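Local atomic coordinates of uncharacterized protein (Enterococcus faecalis, PDB entry 3D3Y), a protein that is of unknown function but carries a peptidase M16 C-terminal-type domain, and is predicted to bind a metal ion. Residues A[69-74]-A[106-111]; A[95-98]-A[102-105]; A[160-165]-A[260-265]; A[305-310]-A[314-319]. All coordinates share one frame; numbering follows the deposited sequence.

Interaction 1: A[69-74]-A[106-111]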
loop_
_atom_site.group_PDB
_atom_site.type_symbol
_atom_site.label_atom_id
_atom_site.label_comp_id
_atom_site.label_asym_id
_atom_site.label_seq_id
_atom_site.Cartn_x
_atom_site.Cartn_y
_atom_site.Cartn_z
ATOM N N GLU A 69 -30.320 -5.215 -1.218
ATOM C CA GLU A 69 -31.037 -6.126 -0.332
ATOM C C GLU A 69 -30.349 -6.192 1.005
ATOM O O GLU A 69 -31.027 -6.346 2.050
ATOM C CB GLU A 69 -31.071 -7.558 -0.886
ATOM C CG GLU A 69 -32.155 -7.870 -1.884
ATOM C CD GLU A 69 -31.980 -9.273 -2.487
ATOM O OE1 GLU A 69 -31.361 -10.175 -1.849
ATOM O OE2 GLU A 69 -32.444 -9.452 -3.630
ATOM N N LEU A 70 -29.007 -6.091 0.977
ATOM C CA LEU A 70 -28.214 -6.116 2.197
ATOM C C LEU A 70 -28.188 -4.745 2.874
ATOM O O LEU A 70 -27.171 -4.329 3.458
ATOM C CB LEU A 70 -26.787 -6.609 1.918
ATOM C CG LEU A 70 -26.679 -8.062 1.409
ATOM C CD1 LEU A 70 -25.314 -8.320 0.734
ATOM C CD2 LEU A 70 -26.940 -9.096 2.558
ATOM N N TYR A 71 -29.313 -4.039 2.806
ATOM C CA TYR A 71 -29.486 -2.782 3.549
ATOM C C TYR A 71 -28.498 -1.695 3.039
ATOM O O TYR A 71 -28.038 -0.836 3.802
ATOM C CB TYR A 71 -29.422 -3.066 5.077
ATOM C CG TYR A 71 -30.066 -4.422 5.474
ATOM C CD1 TYR A 71 -31.461 -4.562 5.619
ATOM C CD2 TYR A 71 -29.276 -5.555 5.696
ATOM C CE1 TYR A 71 -32.058 -5.820 5.962
ATOM C CE2 TYR A 71 -29.852 -6.812 6.033
ATOM C CZ TYR A 71 -31.243 -6.936 6.162
ATOM O OH TYR A 71 -31.795 -8.180 6.500
ATOM N N GLY A 72 -28.185 -1.733 1.740
ATOM C CA GLY A 72 -27.336 -0.707 1.111
ATOM C C GLY A 72 -25.867 -0.831 1.527
ATOM O O GLY A 72 -25.239 0.165 1.894
ATOM N N ALA A 73 -25.328 -2.058 1.471
ATOM C CA ALA A 73 -23.947 -2.378 1.833
ATOM C C ALA A 73 -22.957 -1.799 0.834
ATOM O O ALA A 73 -23.279 -1.692 -0.336
ATOM C CB ALA A 73 -23.775 -3.912 1.892
ATOM N N SER A 74 -21.757 -1.425 1.294
ATOM C CA SER A 74 -20.654 -1.094 0.410
ATOM C C SER A 74 -19.786 -2.342 0.308
ATOM O O SER A 74 -19.589 -3.079 1.314
ATOM C CB SER A 74 -19.798 0.028 0.985
ATOM O OG SER A 74 -20.525 1.246 0.948
ATOM N N LEU A 106 -25.388 -9.826 9.742
ATOM C CA LEU A 106 -24.111 -10.499 9.782
ATOM C C LEU A 106 -24.179 -11.803 9.011
ATOM O O LEU A 106 -23.321 -12.060 8.159
ATOM C CB LEU A 106 -23.660 -10.731 11.223
ATOM C CG LEU A 106 -23.239 -9.467 11.980
ATOM C CD1 LEU A 106 -23.083 -9.782 13.464
ATOM C CD2 LEU A 106 -21.968 -8.885 11.387
ATOM N N ALA A 107 -25.223 -12.588 9.270
ATOM C CA ALA A 107 -25.443 -13.830 8.524
ATOM C C ALA A 107 -25.574 -13.582 7.024
ATOM O O ALA A 107 -25.017 -14.322 6.209
ATOM C CB ALA A 107 -26.649 -14.599 9.062
ATOM N N GLU A 108 -26.289 -12.520 6.675
ATOM C CA GLU A 108 -26.528 -12.183 5.281
ATOM C C GLU A 108 -25.239 -11.695 4.590
ATOM O O GLU A 108 -24.939 -12.090 3.446
ATOM C CB GLU A 108 -27.681 -11.189 5.184
ATOM C CG GLU A 108 -29.028 -11.823 5.637
ATOM C CD GLU A 108 -30.174 -10.831 5.717
ATOM O OE1 GLU A 108 -30.355 -10.187 6.792
ATOM O OE2 GLU A 108 -30.913 -10.739 4.724
ATOM N N ALA A 109 -24.436 -10.905 5.301
ATOM C CA ALA A 109 -23.144 -10.479 4.731
ATOM C C ALA A 109 -22.180 -11.643 4.532
ATOM O O ALA A 109 -21.520 -11.719 3.500
ATOM C CB ALA A 109 -22.491 -9.321 5.570
ATOM N N VAL A 110 -22.076 -12.546 5.507
ATOM C CA VAL A 110 -21.184 -13.708 5.351
ATOM C C VAL A 110 -21.627 -14.579 4.184
ATOM O O VAL A 110 -20.807 -15.085 3.448
ATOM C CB VAL A 110 -21.082 -14.550 6.634
ATOM C CG1 VAL A 110 -20.260 -15.820 6.415
ATOM C CG2 VAL A 110 -20.467 -13.727 7.758
ATOM N N ASP A 111 -22.926 -14.755 4.007
ATOM C CA ASP A 111 -23.419 -15.481 2.840
ATOM C C ASP A 111 -22.959 -14.784 1.559
ATOM O O ASP A 111 -22.546 -15.435 0.605
ATOM C CB ASP A 111 -24.953 -15.621 2.876
ATOM C CG ASP A 111 -25.511 -16.362 1.649
ATOM O OD1 ASP A 111 -25.368 -17.598 1.600
ATOM O OD2 ASP A 111 -26.105 -15.720 0.746
#
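Leu-70 and Glu-108 mark the closest backbone approach, their CA atoms 7.0 Å apart, so side chains have to bridge the gap. Residues 69-74 leave the end of a helix at Leu-70 and turn through Tyr-71 and Gly-72, both with positive phi (65° at Tyr-71), whereas 106-111 is regular helix, with Val-110 N bonded to Leu-106 O at 3.0 Å. Two side chains reach across from the turn to Glu-108. The CD2 methyl of Leu-70 meets Glu-108 CB at 3.4 Å and lies 4.1 Å from Ala-109 N, the leucine and glutamate side chains running past each other in opposite senses. Further out, Tyr-71 OH gives a very short hydrogen bond of 2.5 Å to Glu-108 OE1, which lies at the edge of the ring, near its plane. Glu-108 CG stands anti to the carbonyl carbon and the chain continues extended (chi2 173°), which carries the carboxylate out to the phenol. Ring and carboxylate planes are 82° apart, and Glu-69 O lies 3.8 Å above the plane of the Tyr-71 ring, over its centre. Glu-108 OE1 also accepts from Gln-104 N, giving one oxygen two donors. In the fold, the contact ties the turn between helix 60-69 and strand 74-82 to helix 105-118, with Leu-70 also on Phe-112, while Ala-109 rests on Met-92 and Ile-94 of strand 85-95.

Interaction 2: A[95-98]-A[102-105]; sequences VNDH and DSQV
Asp-97 OD1 receives both hydrogen bonds that join the two segments. Ser-103 OG donates to Asp-97 OD1 at 2.5 Å, meeting the oxygen on its anti side and 21° out of the carboxylate plane; Val-105 N donates to the same OD1 at 2.8 Å, on its syn lone pair, almost straight at 175°. The two donors therefore grip one oxygen from different directions, which should restrict rotation of the carboxylate. Asp-97 CG is turned beside its own backbone N (chi1 -74°), bringing OD1 to the start of the helix, where Gln-104 is the N-cap; the N-terminal end would probably suit a charged carboxylate. Within 95-98, Asn-96 OD1 accepts from His-98 N at 2.9 Å, an Asx turn with Asp-97 at its middle. Van der Waals contacts complete the join: Val-105 CG1 lies 3.4 Å from Asp-97 OD1, and both its methyls, CG1 and CG2, approach Val-95 O at 3.5 Å. Leu-100 of the intervening loop touches Val-95 and Val-105, and Asn-96 ND2 bonds to Asp-208 O. This surface contact closes the short connection by which strand 85-95 passes into helix 105-118, next to the loop that follows helix 60-69.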
loop_
_atom_site.group_PDB
_atom_site.type_symbol
_atom_site.label_atom_id
_atom_site.label_comp_id
_atom_site.label_asym_id
_atom_site.label_seq_id
_atom_site.Cartn_x
_atom_site.Cartn_y
_atom_site.Cartn_z
ATOM N N VAL A 95 -24.723 -1.900 7.692
ATOM C CA VAL A 95 -25.372 -1.250 8.820
ATOM C C VAL A 95 -25.599 -2.312 9.888
ATOM O O VAL A 95 -25.947 -3.433 9.562
ATOM C CB VAL A 95 -26.731 -0.642 8.425
ATOM C CG1 VAL A 95 -27.397 -0.050 9.629
ATOM C CG2 VAL A 95 -26.598 0.429 7.300
ATOM N N ASN A 96 -25.378 -1.968 11.151
ATOM C CA ASN A 96 -25.582 -2.910 12.280
ATOM C C ASN A 96 -27.077 -3.251 12.446
ATOM O O ASN A 96 -27.941 -2.388 12.207
ATOM C CB ASN A 96 -24.992 -2.296 13.549
ATOM C CG ASN A 96 -24.942 -3.270 14.718
ATOM O OD1 ASN A 96 -25.984 -3.665 15.242
ATOM N ND2 ASN A 96 -23.718 -3.669 15.126
ATOM N N ASP A 97 -27.388 -4.496 12.832
ATOM C CA ASP A 97 -28.792 -4.925 13.095
ATOM C C ASP A 97 -29.565 -3.974 14.006
ATOM O O ASP A 97 -30.788 -3.864 13.900
ATOM C CB ASP A 97 -28.866 -6.327 13.732
ATOM C CG ASP A 97 -28.570 -7.442 12.745
ATOM O OD1 ASP A 97 -29.144 -7.458 11.616
ATOM O OD2 ASP A 97 -27.760 -8.322 13.115
ATOM N N HIS A 98 -28.845 -3.304 14.901
ATOM C CA HIS A 98 -29.453 -2.370 15.849
ATOM C C HIS A 98 -30.254 -1.274 15.131
ATOM O O HIS A 98 -31.261 -0.794 15.657
ATOM C CB HIS A 98 -28.382 -1.779 16.787
ATOM C CG HIS A 98 -28.906 -0.763 17.767
ATOM N ND1 HIS A 98 -29.471 -1.110 18.980
ATOM C CD2 HIS A 98 -28.928 0.594 17.720
ATOM C CE1 HIS A 98 -29.832 -0.013 19.629
ATOM N NE2 HIS A 98 -29.516 1.034 18.886
ATOM N N ASP A 102 -36.138 -5.925 10.440
ATOM C CA ASP A 102 -36.153 -7.382 10.518
ATOM C C ASP A 102 -34.993 -7.852 9.697
ATOM O O ASP A 102 -35.103 -8.010 8.484
ATOM C CB ASP A 102 -37.465 -7.979 9.991
ATOM C CG ASP A 102 -38.684 -7.450 10.713
ATOM O OD1 ASP A 102 -38.952 -7.854 11.880
ATOM O OD2 ASP A 102 -39.390 -6.628 10.086
ATOM N N SER A 103 -33.864 -8.033 10.368
ATOM C CA SER A 103 -32.597 -8.258 9.689
ATOM C C SER A 103 -31.757 -9.304 10.404
ATOM O O SER A 103 -31.927 -9.565 11.606
ATOM C CB SER A 103 -31.809 -6.938 9.602
ATOM O OG SER A 103 -31.392 -6.506 10.895
ATOM N N GLN A 104 -30.872 -9.922 9.640
ATOM C CA GLN A 104 -29.842 -10.797 10.183
ATOM C C GLN A 104 -28.558 -10.432 9.456
ATOM O O GLN A 104 -27.944 -11.272 8.803
ATOM C CB GLN A 104 -30.180 -12.266 9.949
ATOM C CG GLN A 104 -31.183 -12.841 10.918
ATOM C CD GLN A 104 -30.789 -12.621 12.364
ATOM O OE1 GLN A 104 -29.601 -12.638 12.712
ATOM N NE2 GLN A 104 -31.784 -12.401 13.218
ATOM N N VAL A 105 -28.167 -9.165 9.582
ATOM C CA VAL A 105 -27.197 -8.575 8.667
ATOM C C VAL A 105 -25.860 -9.324 8.605
ATOM O O VAL A 105 -25.271 -9.459 7.536
ATOM C CB VAL A 105 -26.978 -7.056 8.937
ATOM C CG1 VAL A 105 -26.079 -6.849 10.168
ATOM C CG2 VAL A 105 -26.363 -6.381 7.690
#

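Interaction 3: A[160-165]-A[260-265]; sequences SVYFNQ and AYNTDI
Tyr-162 makes every contact that residues 160-165 have with residues 260-265, and its ring divides them into a close part near CB and a slacker part at the hydroxyl. On the close side, the CB methyl of Ala-260 lies 3.6 Å from Tyr-162 CD1 and 3.9 Å from Tyr-162 CB. The nearest backbone approach is 6.5 Å, between Tyr-162 CA and Ala-260 CA. With CG opposite the backbone N (chi1 -180°), the tyrosine swings out from the last helical turn and lies along the strand, and Tyr-162 CE1 comes within 4.0 Å of Tyr-261 C. The flank of the ring is occupied too: Tyr-162 CD2 sits 3.4 Å above the plane of the Phe-163 ring, over its centre, and Phe-314 and Arg-240, the latter by a cation-pi contact, also meet the tyrosine. Here helix 150-162 packs on the mixed five-stranded sheet of the domain related to peptidase M16, at the end of strand 255-262, which runs between strands 411-421 and 314-321. At the hydroxyl the fit is looser, though still buried. Asn-262 ND2 reaches Tyr-162 OH at 3.0 Å, but the angle of 127° at the hydrogen makes this a weak bond, with amide and ring planes 34° apart. Beyond Asn-262 the strand gives way to a turn in which Thr-263 OG1 accepts from Ile-265 N at 3.1 Å, an ST turn. Solvent is reached only past the contact, at exposed Asp-264, which touches Asn-236, and exposed Gln-165, which touches Gln-237 and Pro-238.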
loop_
_atom_site.group_PDB
_atom_site.type_symbol
_atom_site.label_atom_id
_atom_site.label_comp_id
_atom_site.label_asym_id
_atom_site.label_seq_id
_atom_site.Cartn_x
_atom_site.Cartn_y
_atom_site.Cartn_z
ATOM N N SER A 160 12.278 0.645 -10.097
ATOM C CA SER A 160 12.849 -0.447 -10.916
ATOM C C SER A 160 14.365 -0.466 -10.859
ATOM O O SER A 160 14.959 -1.536 -10.869
ATOM C CB SER A 160 12.449 -0.352 -12.390
ATOM O OG SER A 160 11.100 -0.717 -12.550
ATOM N N VAL A 161 14.983 0.715 -10.817
ATOM C CA VAL A 161 16.435 0.832 -10.752
ATOM C C VAL A 161 16.881 0.455 -9.350
ATOM O O VAL A 161 17.735 -0.431 -9.189
ATOM C CB VAL A 161 16.947 2.247 -11.103
ATOM C CG1 VAL A 161 18.488 2.301 -11.016
ATOM C CG2 VAL A 161 16.506 2.608 -12.509
ATOM N N TYR A 162 16.285 1.096 -8.344
ATOM C CA TYR A 162 16.675 0.811 -6.943
ATOM C C TYR A 162 16.589 -0.692 -6.628
ATOM O O TYR A 162 17.515 -1.267 -6.043
ATOM C CB TYR A 162 15.863 1.653 -5.915
ATOM C CG TYR A 162 16.278 1.361 -4.472
ATOM C CD1 TYR A 162 17.368 2.009 -3.903
ATOM C CD2 TYR A 162 15.624 0.376 -3.713
ATOM C CE1 TYR A 162 17.777 1.731 -2.589
ATOM C CE2 TYR A 162 16.038 0.082 -2.388
ATOM C CZ TYR A 162 17.105 0.770 -1.843
ATOM O OH TYR A 162 17.533 0.496 -0.547
ATOM N N PHE A 163 15.478 -1.315 -7.023
ATOM C CA PHE A 163 15.212 -2.746 -6.754
ATOM C C PHE A 163 15.602 -3.689 -7.890
ATOM O O PHE A 163 15.028 -4.767 -8.059
ATOM C CB PHE A 163 13.725 -2.932 -6.452
ATOM C CG PHE A 163 13.271 -2.245 -5.188
ATOM C CD1 PHE A 163 13.651 -2.752 -3.931
ATOM C CD2 PHE A 163 12.442 -1.116 -5.251
ATOM C CE1 PHE A 163 13.224 -2.144 -2.752
ATOM C CE2 PHE A 163 12.007 -0.477 -4.072
ATOM C CZ PHE A 163 12.404 -1.000 -2.815
ATOM N N ASN A 164 16.573 -3.275 -8.668
ATOM C CA ASN A 164 16.903 -3.969 -9.899
ATOM C C ASN A 164 17.417 -5.368 -9.605
ATOM O O ASN A 164 17.335 -6.244 -10.457
ATOM C CB ASN A 164 17.942 -3.169 -10.668
ATOM C CG ASN A 164 17.993 -3.534 -12.133
ATOM O OD1 ASN A 164 17.067 -4.162 -12.665
ATOM N ND2 ASN A 164 19.075 -3.132 -12.808
ATOM N N GLN A 165 17.921 -5.593 -8.392
ATOM C CA GLN A 165 18.417 -6.935 -8.059
ATOM C C GLN A 165 17.256 -7.920 -7.773
ATOM O O GLN A 165 17.469 -9.138 -7.713
ATOM C CB GLN A 165 19.473 -6.905 -6.945
ATOM C CG GLN A 165 19.056 -6.225 -5.649
ATOM C CD GLN A 165 20.185 -6.199 -4.620
ATOM O OE1 GLN A 165 20.809 -5.145 -4.359
ATOM N NE2 GLN A 165 20.467 -7.380 -4.032
ATOM N N ALA A 260 16.967 7.615 -5.048
ATOM C CA ALA A 260 16.608 6.605 -4.072
ATOM C C ALA A 260 17.792 6.306 -3.173
ATOM O O ALA A 260 18.903 6.026 -3.651
ATOM C CB ALA A 260 16.156 5.335 -4.767
ATOM N N TYR A 261 17.521 6.285 -1.870
ATOM C CA TYR A 261 18.519 6.040 -0.854
ATOM C C TYR A 261 18.146 4.823 -0.033
ATOM O O TYR A 261 16.966 4.630 0.257
ATOM C CB TYR A 261 18.508 7.203 0.132
ATOM C CG TYR A 261 18.813 8.574 -0.411
ATOM C CD1 TYR A 261 20.080 9.133 -0.276
ATOM C CD2 TYR A 261 17.810 9.343 -0.995
ATOM C CE1 TYR A 261 20.347 10.415 -0.754
ATOM C CE2 TYR A 261 18.056 10.633 -1.456
ATOM C CZ TYR A 261 19.318 11.156 -1.322
ATOM O OH TYR A 261 19.534 12.431 -1.770
ATOM N N ASN A 262 19.136 4.024 0.358
ATOM C CA ASN A 262 18.925 2.944 1.319
ATOM C C ASN A 262 18.955 3.578 2.725
ATOM O O ASN A 262 19.888 4.327 3.059
ATOM C CB ASN A 262 20.033 1.888 1.164
ATOM C CG ASN A 262 19.862 0.693 2.101
ATOM O OD1 ASN A 262 20.102 0.784 3.294
ATOM N ND2 ASN A 262 19.483 -0.429 1.546
ATOM N N THR A 263 17.936 3.312 3.523
ATOM C CA THR A 263 17.926 3.797 4.894
ATOM C C THR A 263 18.250 2.693 5.874
ATOM O O THR A 263 18.678 2.978 6.990
ATOM C CB THR A 263 16.545 4.343 5.298
ATOM O OG1 THR A 263 15.606 3.258 5.242
ATOM C CG2 THR A 263 16.075 5.481 4.361
ATOM N N ASP A 264 17.995 1.449 5.473
ATOM C CA ASP A 264 18.023 0.316 6.381
ATOM C C ASP A 264 17.195 0.551 7.682
ATOM O O ASP A 264 17.520 0.001 8.718
ATOM C CB ASP A 264 19.493 -0.020 6.691
ATOM C CG ASP A 264 19.685 -1.433 7.216
ATOM O OD1 ASP A 264 19.063 -2.385 6.660
ATOM O OD2 ASP A 264 20.482 -1.585 8.180
ATOM N N ILE A 265 16.135 1.370 7.631
ATOM C CA ILE A 265 15.305 1.595 8.815
ATOM C C ILE A 265 13.875 1.105 8.577
ATOM O O ILE A 265 13.240 1.486 7.595
ATOM C CB ILE A 265 15.287 3.081 9.248
ATOM C CG1 ILE A 265 16.700 3.542 9.688
ATOM C CG2 ILE A 265 14.281 3.309 10.389
ATOM C CD1 ILE A 265 16.828 5.069 9.677
#

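Interaction 4: A[305-310]-A[314-319]. With ACT (acetate ion), chain E.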
loop_
_atom_site.group_PDB
_atom_site.type_symbol
_atom_site.label_atom_id
_atom_site.label_comp_id
_atom_site.label_asym_id
_atom_site.label_seq_id
_atom_site.Cartn_x
_atom_site.Cartn_y
_atom_site.Cartn_z
ATOM N N SER A 305 10.315 16.728 -3.261
ATOM C CA SER A 305 9.856 16.196 -1.977
ATOM C C SER A 305 10.437 14.845 -1.682
ATOM O O SER A 305 11.003 14.204 -2.562
ATOM C CB SER A 305 8.333 16.156 -1.918
ATOM O OG SER A 305 7.863 15.203 -2.814
ATOM N N SER A 306 10.316 14.421 -0.432
ATOM C CA SER A 306 10.899 13.139 -0.039
ATOM C C SER A 306 9.786 12.290 0.563
ATOM O O SER A 306 8.757 12.843 1.043
ATOM C CB SER A 306 12.078 13.344 0.926
ATOM O OG SER A 306 11.636 13.892 2.172
ATOM N N SER A 307 9.952 10.963 0.473
ATOM C CA SER A 307 8.985 9.984 0.983
ATOM C C SER A 307 9.814 8.839 1.508
ATOM O O SER A 307 10.910 8.603 1.001
ATOM C CB SER A 307 8.133 9.414 -0.153
ATOM O OG SER A 307 7.396 10.452 -0.752
ATOM N N ILE A 308 9.269 8.117 2.481
ATOM C CA ILE A 308 9.927 6.935 3.091
ATOM C C ILE A 308 9.044 5.679 3.009
ATOM O O ILE A 308 7.823 5.772 2.978
ATOM C CB ILE A 308 10.336 7.156 4.576
ATOM C CG1 ILE A 308 9.124 7.626 5.408
ATOM C CG2 ILE A 308 11.479 8.149 4.634
ATOM C CD1 ILE A 308 9.366 7.676 7.004
ATOM N N ASP A 309 9.690 4.512 2.990
ATOM C CA ASP A 309 9.010 3.249 3.038
ATOM C C ASP A 309 9.758 2.448 4.096
ATOM O O ASP A 309 10.918 2.045 3.899
ATOM C CB ASP A 309 9.089 2.585 1.656
ATOM C CG ASP A 309 8.447 1.199 1.604
ATOM O OD1 ASP A 309 8.402 0.474 2.620
ATOM O OD2 ASP A 309 8.014 0.814 0.489
ATOM N N THR A 310 9.086 2.234 5.220
ATOM C CA THR A 310 9.676 1.572 6.391
ATOM C C THR A 310 9.388 0.065 6.393
ATOM O O THR A 310 9.600 -0.629 7.416
ATOM C CB THR A 310 9.149 2.215 7.706
ATOM O OG1 THR A 310 7.729 2.073 7.750
ATOM C CG2 THR A 310 9.452 3.712 7.717
ATOM N N PHE A 314 13.968 2.147 2.388
ATOM C CA PHE A 314 14.461 3.107 1.434
ATOM C C PHE A 314 13.642 4.383 1.488
ATOM O O PHE A 314 12.564 4.444 2.097
ATOM C CB PHE A 314 14.577 2.495 0.027
ATOM C CG PHE A 314 13.315 2.550 -0.797
ATOM C CD1 PHE A 314 13.279 3.320 -1.946
ATOM C CD2 PHE A 314 12.181 1.796 -0.464
ATOM C CE1 PHE A 314 12.126 3.382 -2.742
ATOM C CE2 PHE A 314 11.016 1.856 -1.254
ATOM C CZ PHE A 314 10.988 2.651 -2.386
HETATM N N MSE A 315 14.174 5.430 0.890
HETATM C CA MSE A 315 13.678 6.796 0.944
HETATM C C MSE A 315 13.886 7.329 -0.455
HETATM O O MSE A 315 14.868 7.002 -1.031
HETATM C CB MSE A 315 14.598 7.577 1.880
HETATM C CG MSE A 315 14.081 8.757 2.592
HETATM SE SE MSE A 315 14.969 10.404 2.345
HETATM C CE MSE A 315 15.166 10.349 0.573
ATOM N N THR A 316 12.977 8.153 -0.975
ATOM C CA THR A 316 13.128 8.728 -2.319
ATOM C C THR A 316 12.935 10.234 -2.265
ATOM O O THR A 316 12.236 10.759 -1.363
ATOM C CB THR A 316 12.096 8.178 -3.318
ATOM O OG1 THR A 316 10.799 8.617 -2.932
ATOM C CG2 THR A 316 12.111 6.659 -3.387
ATOM N N VAL A 317 13.610 10.916 -3.180
ATOM C CA VAL A 317 13.429 12.300 -3.411
ATOM C C VAL A 317 12.948 12.353 -4.846
ATOM O O VAL A 317 13.542 11.713 -5.727
ATOM C CB VAL A 317 14.759 13.098 -3.248
ATOM C CG1 VAL A 317 14.626 14.551 -3.805
ATOM C CG2 VAL A 317 15.173 13.166 -1.779
ATOM N N GLN A 318 11.867 13.096 -5.076
ATOM C CA GLN A 318 11.318 13.272 -6.410
ATOM C C GLN A 318 11.260 14.762 -6.744
ATOM O O GLN A 318 10.767 15.544 -5.930
ATOM C CB GLN A 318 9.900 12.699 -6.444
ATOM C CG GLN A 318 9.837 11.187 -6.216
ATOM C CD GLN A 318 8.406 10.707 -6.244
ATOM O OE1 GLN A 318 7.637 11.013 -7.177
ATOM N NE2 GLN A 318 8.024 9.984 -5.205
ATOM N N THR A 319 11.761 15.146 -7.924
ATOM C CA THR A 319 11.728 16.531 -8.390
ATOM C C THR A 319 11.196 16.627 -9.829
ATOM O O THR A 319 11.335 15.683 -10.613
ATOM C CB THR A 319 13.148 17.203 -8.303
ATOM O OG1 THR A 319 14.015 16.676 -9.310
ATOM C CG2 THR A 319 13.822 16.946 -6.904
HETATM C C ACT E . 8.590 5.879 -1.764
HETATM O O ACT E . 8.686 6.757 -2.672
HETATM O OXT ACT E . 9.336 5.977 -0.734
HETATM C CH3 ACT E . 7.625 4.750 -1.928
HETATM O O HOH W 1 9.318 11.142 -2.859
#
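An antiparallel beta hairpin pairs strand 305-309 with strand 314-319, their axes 4.7 Å apart and their directions 156° apart. Ser-305 with Gln-318, Ser-307 with Thr-316 and Asp-309 with Phe-314 are the hydrogen-bonded pairs; Ser-307 N and O both bond to Thr-316, whereas at the turn Phe-314 N to Asp-309 O is weak, at 3.4 Å. Between them, Ser-306 with Val-317 and Ile-308 with Met-315 (selenomethionine) are non-hydrogen-bonded, and their side chains share one face. There the Ile-308 CG2 methyl presses on Met-315 CG at 3.4 Å, tighter than normal carbon contact, the selenomethionine chain bending at chi2 and chi3. The other face carries Ser-305, Ser-307, Asp-309, Phe-314, Thr-316 and Gln-318. Thr-316 OG1 donates to the O atom of an acetate ion, probably from the crystallisation liquor, at 2.8 Å and accepts from a water at 2.9 Å; that water also bonds Ser-307 OG at 2.9 Å and, weakly, Gln-318 NE2. Acetate OXT lies over one face of the Phe-314 ring, and acetate CH3 is 4.0 Å from Phe-314 CZ. Phe-314 CE2 touches Asp-309 CB at 3.6 Å, the aspartate carboxylate being held by Phe-311 N and Arg-312. Helix 272-284 packs on the Ile-308 and Met-315 face, helix 150-162 on the Thr-316 and Gln-318 side. Alternating hydrogen-bonded and non-hydrogen-bonded pairs mark regular antiparallel pairing, and the short connection between the strands makes it a beta hairpin, here ending the sheet with its edge strand 303-309.

In the fold
Two pairs of contacts lie on opposite sides of the chain's centre. Interactions 1 and 2 have centres about 9 Å apart and touch: Tyr-71 OH comes within 3.3 Å of Ser-103 CA, and Tyr-71 CD2 within 3.6 Å of Val-105 CG2, with 95-105 nested inside the loop that 69-111 closes. Interactions 3 and 4 are centred about 10 Å apart on neighbouring strands 255-262 and 314-321, where Tyr-261 N probably bonds to Met-315 O at 2.9 Å, and Phe-163 CZ reaches Phe-314 CE2 at 3.5 Å. Phe-314 thus connects the helix contact with the acetate of interaction 4. Between interactions 1 and 4 the nearest atoms are about 28 Å apart.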